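Local coordinates for CELL division protein FTSZ (Haloferax volcanii, PDB 4B45) that binds GTP as a tubulin-like protein of the archaeal cytoskeleton and takes part in controlling cell shape, at residues A[6-11]-A[113-118]. Numbering follows the deposited sequence.
Sequences IGVGQA and PVLAKA. With GSP (5'-guanosine-diphosphate-monothiophosphate), chain C.
Leu115 of helix 107-120 packs onto Ile6 and Val8 of strand 3-8 where the nucleotide-binding sheet of this tubulin/FtsZ GTPase domain is covered by a helix. A single methyl makes both close approaches: Leu115 CD2 lies 3.6 Å from Ile6 CG2 and 3.8 Å from Val8 CG2. The leucine crosses each partner at a slant, and with CG anti to its own backbone N (chi1 -170°) it reaches down from the helix to the sheet face. All three residues are buried, no hydrogen bond joins the two segments, and together they bury 101 Å², so this is a small, purely apolar seam. Ile6 and Val8, two apart on the strand, both direct their CB atoms at the helix; Gly7 between them takes no part. The strand lies inside the parallel part of the sheet, its backbone hydrogen-bonded to Phe98 and Val100 on one flank and, through Gly7, to Val35 and Val37 on the other.

After the strand the chain turns into helix 9-26 in a strand-turn-helix arrangement whose glycines resemble a Rossmann-type GxGxxG pattern. Here main-chain amides grip two phosphates almost straight on: Gln10 N donates to O1B of the GTP analogue's beta-phosphate at 2.8 Å (165°), and Ala11 N to O2A of its alpha-phosphate at 2.7 Å (175°). Gly9 passes close to the beta-phosphate, its CA 3.6 Å from analogue O1B. Helix 107-120 serves the same ligand from its start, where Gly108 N is also hydrogen-bonded to the nucleotide and Gly108 lies beside Val8.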
ATOM      1  N   ILE A   6       2.909   9.721  -5.035  1.00 41.65           N
ATOM      2  CA  ILE A   6       4.272  10.195  -5.227  1.00 47.40           C
ATOM      3  C   ILE A   6       5.280   9.108  -4.899  1.00 40.30           C
ATOM      4  O   ILE A   6       5.557   8.844  -3.732  1.00 41.49           O
ATOM      5  CB  ILE A   6       4.588  11.404  -4.337  1.00 46.03           C
ATOM      6  CG1 ILE A   6       3.532  12.495  -4.516  1.00 47.22           C
ATOM      7  CG2 ILE A   6       5.988  11.933  -4.659  1.00 52.11           C
ATOM      8  CD1 ILE A   6       3.422  13.403  -3.321  1.00 50.47           C
ATOM      9  N   GLY A   7       5.848   8.494  -5.927  1.00 42.55           N
ATOM     10  CA  GLY A   7       6.925   7.539  -5.728  1.00 43.89           C
ATOM     11  C   GLY A   7       8.226   8.226  -5.366  1.00 44.12           C
ATOM     12  O   GLY A   7       8.559   9.277  -5.916  1.00 48.84           O
ATOM     13  N   VAL A   8       8.959   7.647  -4.423  1.00 40.33           N
ATOM     14  CA  VAL A   8      10.280   8.158  -4.063  1.00 42.89           C
ATOM     15  C   VAL A   8      11.310   7.030  -4.129  1.00 45.36           C
ATOM     16  O   VAL A   8      11.209   6.037  -3.408  1.00 42.06           O
ATOM     17  CB  VAL A   8      10.289   8.803  -2.661  1.00 43.44           C
ATOM     18  CG1 VAL A   8      11.683   9.298  -2.323  1.00 40.54           C
ATOM     19  CG2 VAL A   8       9.299   9.957  -2.601  1.00 40.18           C
ATOM     20  N   GLY A   9      12.293   7.168  -5.006  1.00 48.86           N
ATOM     21  CA  GLY A   9      13.225   6.078  -5.214  1.00 46.75           C
ATOM     22  C   GLY A   9      12.726   5.087  -6.254  1.00 44.94           C
ATOM     23  O   GLY A   9      11.634   5.215  -6.830  1.00 45.41           O
ATOM     24  N   GLN A  10      13.532   4.066  -6.488  1.00 34.90           N
ATOM     25  CA  GLN A  10      13.285   3.150  -7.589  1.00 41.07           C
ATOM     26  C   GLN A  10      12.064   2.239  -7.385  1.00 45.26           C
ATOM     27  O   GLN A  10      11.201   2.120  -8.267  1.00 39.46           O
ATOM     28  CB  GLN A  10      14.541   2.319  -7.834  1.00 43.25           C
ATOM     29  CG  GLN A  10      14.501   1.555  -9.120  1.00 51.89           C
ATOM     30  CD  GLN A  10      14.839   0.117  -8.909  1.00 68.10           C
ATOM     31  OE1 GLN A  10      14.133  -0.598  -8.189  1.00 79.43           O
ATOM     32  NE2 GLN A  10      15.932  -0.329  -9.516  1.00 60.60           N
ATOM     33  N   ALA A  11      12.005   1.577  -6.238  1.00 43.14           N
ATOM     34  CA  ALA A  11      10.866   0.724  -5.920  1.00 42.79           C
ATOM     35  C   ALA A  11       9.582   1.554  -5.881  1.00 47.30           C
ATOM     36  O   ALA A  11       8.560   1.156  -6.431  1.00 45.69           O
ATOM     37  CB  ALA A  11      11.088   0.047  -4.587  1.00 37.09           C
ATOM     38  N   PRO A 113      10.290   9.960   4.498  1.00 48.03           N
ATOM     39  CA  PRO A 113       9.806  10.620   5.716  1.00 44.06           C
ATOM     40  C   PRO A 113       9.830  12.130   5.562  1.00 49.44           C
ATOM     41  O   PRO A 113       8.921  12.821   6.024  1.00 43.82           O
ATOM     42  CB  PRO A 113      10.845  10.218   6.766  1.00 49.16           C
ATOM     43  CG  PRO A 113      11.495   8.991   6.221  1.00 54.09           C
ATOM     44  CD  PRO A 113      11.511   9.177   4.750  1.00 45.44           C
ATOM     45  N   VAL A 114      10.886  12.630   4.923  1.00 46.76           N
ATOM     46  CA  VAL A 114      11.030  14.054   4.685  1.00 49.69           C
ATOM     47  C   VAL A 114       9.855  14.616   3.877  1.00 46.66           C
ATOM     48  O   VAL A 114       9.255  15.615   4.255  1.00 47.11           O
ATOM     49  CB  VAL A 114      12.363  14.342   3.985  1.00 50.28           C
ATOM     50  CG1 VAL A 114      12.499  15.820   3.682  1.00 47.07           C
ATOM     51  CG2 VAL A 114      13.510  13.856   4.859  1.00 46.62           C
ATOM     52  N   LEU A 115       9.526  13.966   2.769  1.00 40.35           N
ATOM     53  CA  LEU A 115       8.414  14.408   1.943  1.00 49.24           C
ATOM     54  C   LEU A 115       7.060  14.225   2.662  1.00 51.27           C
ATOM     55  O   LEU A 115       6.150  15.071   2.553  1.00 48.88           O
ATOM     56  CB  LEU A 115       8.441  13.659   0.612  1.00 53.53           C
ATOM     57  CG  LEU A 115       7.495  14.140  -0.477  1.00 59.01           C
ATOM     58  CD1 LEU A 115       7.736  15.609  -0.716  1.00 55.94           C
ATOM     59  CD2 LEU A 115       7.696  13.331  -1.758  1.00 56.00           C
ATOM     60  N   ALA A 116       6.930  13.139   3.417  1.00 44.93           N
ATOM     61  CA  ALA A 116       5.688  12.892   4.149  1.00 51.30           C
ATOM     62  C   ALA A 116       5.468  13.992   5.177  1.00 54.91           C
ATOM     63  O   ALA A 116       4.374  14.540   5.285  1.00 54.47           O
ATOM     64  CB  ALA A 116       5.705  11.529   4.822  1.00 44.04           C
ATOM     65  N   LYS A 117       6.521  14.316   5.920  1.00 54.79           N
ATOM     66  CA  LYS A 117       6.445  15.348   6.945  1.00 60.77           C
ATOM     67  C   LYS A 117       6.206  16.734   6.345  1.00 62.50           C
ATOM     68  O   LYS A 117       5.552  17.575   6.951  1.00 55.37           O
ATOM     69  CB  LYS A 117       7.715  15.351   7.795  1.00 57.71           C
ATOM     70  CG  LYS A 117       7.718  16.387   8.893  1.00 63.46           C
ATOM     71  CD  LYS A 117       9.000  16.325   9.702  1.00 74.19           C
ATOM     72  CE  LYS A 117       8.962  17.312  10.862  1.00 81.96           C
ATOM     73  NZ  LYS A 117      10.143  17.156  11.761  1.00 85.77           N
ATOM     74  N   ALA A 118       6.730  16.974   5.149  1.00 61.91           N
ATOM     75  CA  ALA A 118       6.485  18.250   4.483  1.00 58.26           C
ATOM     76  C   ALA A 118       5.024  18.383   4.023  1.00 55.59           C
ATOM     77  O   ALA A 118       4.394  19.430   4.203  1.00 57.19           O
ATOM     78  CB  ALA A 118       7.448  18.432   3.317  1.00 56.28           C
TER
HETATM   79  PG  GSP C1342      19.406   2.989  -3.727  1.00 65.49           P
HETATM   80  O3B GSP C1342      18.106   3.924  -3.634  1.00 81.37           O
HETATM   81  S1G GSP C1342      19.382   1.288  -2.550  1.00 66.45           S
HETATM   82  O2G GSP C1342      19.655   2.571  -5.206  1.00121.21           O
HETATM   83  O3G GSP C1342      20.488   3.835  -3.185  1.00 56.17           O
HETATM   84  PB  GSP C1342      16.582   3.491  -3.838  1.00 46.49           P
HETATM   85  O1B GSP C1342      16.028   3.835  -5.198  1.00 43.19           O
HETATM   86  O2B GSP C1342      15.756   4.239  -2.800  1.00 59.46           O
HETATM   87  PA  GSP C1342      15.157   1.081  -4.029  1.00 46.26           P
HETATM   88  O1A GSP C1342      15.429   0.153  -5.183  1.00 49.09           O
HETATM   89  O2A GSP C1342      13.922   1.880  -4.357  1.00 54.10           O
HETATM   90  O3A GSP C1342      16.410   1.941  -3.642  1.00 54.38           O
HETATM   91  O5' GSP C1342      14.785   0.288  -2.746  1.00 55.57           O
HETATM   92  C5' GSP C1342      15.330  -0.949  -2.433  1.00 50.00           C
HETATM   93  C4' GSP C1342      14.368  -1.825  -1.750  1.00 53.13           C
HETATM   94  O4' GSP C1342      13.176  -1.898  -2.475  1.00 46.50           O
HETATM   95  C3' GSP C1342      14.856  -3.212  -1.634  1.00 47.18           C
HETATM   96  O3' GSP C1342      14.270  -3.733  -0.503  1.00 50.09           O
HETATM   97  C2' GSP C1342      14.328  -3.890  -2.813  1.00 51.09           C
HETATM   98  O2' GSP C1342      14.127  -5.233  -2.528  1.00 57.03           O
HETATM   99  C1' GSP C1342      13.042  -3.244  -2.997  1.00 46.09           C
HETATM  100  N9  GSP C1342      12.579  -3.119  -4.364  1.00 45.92           N
HETATM  101  C8  GSP C1342      13.288  -2.690  -5.413  1.00 47.15           C
HETATM  102  N7  GSP C1342      12.494  -2.663  -6.501  1.00 50.23           N
HETATM  103  C5  GSP C1342      11.244  -3.076  -6.130  1.00 42.94           C
HETATM  104  C6  GSP C1342      10.023  -3.229  -6.841  1.00 42.60           C
HETATM  105  O6  GSP C1342       9.929  -2.961  -8.194  1.00 44.56           O
HETATM  106  N1  GSP C1342       8.937  -3.673  -6.164  1.00 40.41           N
HETATM  107  C2  GSP C1342       9.014  -3.946  -4.842  1.00 43.18           C
HETATM  108  N2  GSP C1342       7.796  -4.417  -4.170  1.00 40.27           N
HETATM  109  N3  GSP C1342      10.142  -3.808  -4.129  1.00 45.25           N
HETATM  110  C4  GSP C1342      11.289  -3.371  -4.771  1.00 45.77           C